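Local coordinates for aminopeptidase C (Lactobacillus rhamnosus, PDB 4K7C), which is a papain-like (C1-like) cysteine aminopeptidase that probably removes residues from the N-termini of peptides, at residues Ser67-Met72 with Tyr164-Ser169. Residues are numbered along the deposited sequence; the frame is centred on the assembly and turned at random.
Sequences SGRCWM and YSSSKS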
loop_
_atom_site.group_PDB
_atom_site.type_symbol
_atom_site.label_atom_id
_atom_site.label_comp_id
_atom_site.label_asym_id
_atom_site.label_seq_id
_atom_site.Cartn_x
_atom_site.Cartn_y
_atom_site.Cartn_z
ATOM N N SER A 67 8.578 2.550 -22.108
ATOM C CA SER A 67 8.816 2.657 -23.509
ATOM C C SER A 67 10.334 2.525 -23.737
ATOM O O SER A 67 11.134 2.602 -22.783
ATOM C CB SER A 67 8.347 4.042 -24.040
ATOM O OG SER A 67 9.225 5.052 -23.623
ATOM N N GLY A 68 10.704 2.216 -24.977
ATOM C CA GLY A 68 12.154 2.078 -25.349
ATOM C C GLY A 68 12.700 3.326 -26.048
ATOM O O GLY A 68 13.436 3.214 -27.048
ATOM N N ARG A 69 12.461 4.503 -25.463
ATOM C CA ARG A 69 12.732 5.752 -26.114
ATOM C C ARG A 69 14.028 6.366 -25.566
ATOM O O ARG A 69 14.244 7.549 -25.742
ATOM C CB ARG A 69 11.569 6.762 -25.937
ATOM C CG ARG A 69 10.338 6.360 -26.632
ATOM C CD ARG A 69 9.184 7.331 -26.436
ATOM N NE ARG A 69 8.806 7.428 -25.019
ATOM C CZ ARG A 69 8.046 8.356 -24.498
ATOM N NH1 ARG A 69 7.589 9.403 -25.207
ATOM N NH2 ARG A 69 7.773 8.294 -23.204
ATOM N N CYS A 70 14.913 5.548 -24.970
ATOM C CA CYS A 70 16.099 6.120 -24.296
ATOM C C CYS A 70 16.880 7.052 -25.240
ATOM O O CYS A 70 17.138 8.182 -24.882
ATOM C CB CYS A 70 16.979 5.007 -23.761
ATOM S SG CYS A 70 17.591 4.064 -25.126
ATOM N N TRP A 71 17.091 6.614 -26.486
ATOM C CA TRP A 71 17.882 7.366 -27.487
ATOM C C TRP A 71 17.339 8.780 -27.709
ATOM O O TRP A 71 18.092 9.714 -27.775
ATOM C CB TRP A 71 17.941 6.607 -28.793
ATOM C CG TRP A 71 16.600 6.370 -29.499
ATOM C CD1 TRP A 71 15.507 5.660 -29.038
ATOM C CD2 TRP A 71 16.249 6.815 -30.814
ATOM N NE1 TRP A 71 14.512 5.672 -29.960
ATOM C CE2 TRP A 71 14.955 6.326 -31.084
ATOM C CE3 TRP A 71 16.901 7.565 -31.778
ATOM C CZ2 TRP A 71 14.319 6.557 -32.293
ATOM C CZ3 TRP A 71 16.265 7.772 -33.005
ATOM C CH2 TRP A 71 15.017 7.278 -33.244
HETATM N N MSE A 72 16.011 8.896 -27.730
HETATM C CA MSE A 72 15.324 10.187 -27.873
HETATM C C MSE A 72 15.424 11.055 -26.637
HETATM O O MSE A 72 15.729 12.218 -26.695
HETATM C CB MSE A 72 13.828 10.016 -28.154
HETATM C CG MSE A 72 13.470 9.130 -29.261
HETATM SE SE MSE A 72 11.502 9.103 -29.326
HETATM C CE MSE A 72 11.712 7.909 -30.825
ATOM N N TYR A 164 -1.220 7.800 -23.030
ATOM C CA TYR A 164 -1.156 6.405 -22.541
ATOM C C TYR A 164 -0.094 5.653 -23.270
ATOM O O TYR A 164 0.730 5.062 -22.642
ATOM C CB TYR A 164 -2.531 5.704 -22.581
ATOM C CG TYR A 164 -2.514 4.318 -22.025
ATOM C CD1 TYR A 164 -3.033 4.025 -20.774
ATOM C CD2 TYR A 164 -1.988 3.274 -22.778
ATOM C CE1 TYR A 164 -2.920 2.717 -20.259
ATOM C CE2 TYR A 164 -1.969 1.992 -22.299
ATOM C CZ TYR A 164 -2.471 1.734 -21.053
ATOM O OH TYR A 164 -2.451 0.446 -20.578
ATOM N N SER A 165 -0.116 5.652 -24.606
ATOM C CA SER A 165 0.712 4.773 -25.395
ATOM C C SER A 165 2.157 5.274 -25.426
ATOM O O SER A 165 3.050 4.507 -25.574
ATOM C CB SER A 165 0.186 4.643 -26.799
ATOM O OG SER A 165 -1.024 3.999 -26.840
ATOM N N SER A 166 2.350 6.580 -25.342
ATOM C CA SER A 166 3.724 7.085 -25.449
ATOM C C SER A 166 4.529 6.664 -24.242
ATOM O O SER A 166 5.724 6.439 -24.360
ATOM C CB SER A 166 3.808 8.623 -25.597
ATOM O OG SER A 166 3.240 9.374 -24.537
ATOM N N SER A 167 3.871 6.567 -23.091
ATOM C CA SER A 167 4.491 6.192 -21.844
ATOM C C SER A 167 4.290 4.660 -21.502
ATOM O O SER A 167 4.825 4.145 -20.493
ATOM C CB SER A 167 4.020 7.161 -20.737
ATOM O OG SER A 167 4.849 8.347 -20.659
ATOM N N LYS A 168 3.606 3.911 -22.377
ATOM C CA LYS A 168 3.388 2.475 -22.260
ATOM C C LYS A 168 3.093 1.948 -23.653
ATOM O O LYS A 168 1.923 1.835 -24.038
ATOM C CB LYS A 168 2.248 2.195 -21.304
ATOM C CG LYS A 168 1.975 0.778 -20.875
ATOM C CD LYS A 168 1.137 0.836 -19.579
ATOM C CE LYS A 168 0.500 -0.504 -19.257
ATOM N NZ LYS A 168 1.232 -1.667 -19.832
ATOM N N SER A 169 4.176 1.770 -24.427
ATOM C CA SER A 169 4.073 1.584 -25.873
ATOM C C SER A 169 3.825 0.170 -26.344
ATOM O O SER A 169 3.713 -0.079 -27.567
ATOM C CB SER A 169 5.334 2.069 -26.528
ATOM O OG SER A 169 6.490 1.439 -25.943
HETATM O O HOH W 1 7.187 9.684 -20.183
#
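Arg-69 lays the flat of its guanidinium against the backbone carbonyl of Ser-166, whose O stands over the middle of the group, 2.9 Å off its plane. Although NH2 of Arg-69 is 3.0 Å from Ser-166 O, the angle is too poor for a hydrogen bond, and the attraction is probably electrostatic, carbonyl dipole against cationic face. The N-H groups are used in other directions. NE donates to Ser-67 OG (2.8 Å, N-H...O angle 155°) at the guanidinium edge, a bond served by the bend of the arginine chain at CG-CD (chi3 -62°). NH2 forms a salt bridge with Glu-162 and a hydrogen bond to Gln-64 O. A water, held 2.7 Å from Ser-167 OG, links this serine weakly to NH2 of Arg-69. Glu-162 also binds the hydroxyls of Ser-166 and Ser-167, so one carboxylate ties both segments together. Apart from the guanidinium, the packing is light: Ser-67 CB lies 3.6 Å from Ser-166 O, and Ser-67 CA the same distance from Ser-169 OG, which is bonded to Asp-138. A leucine in place of Arg-69 would probably leave Glu-162 without its positive mate and Ser-67 OG without its N-H donor. The contact thus joins the turn leading into helix 70-87, which in papain-like enzymes starts at the catalytic cysteine, to the loop before helix 170-192, and the buried arginine's salt bridge, backed by neutral acceptors, probably fixes their approach.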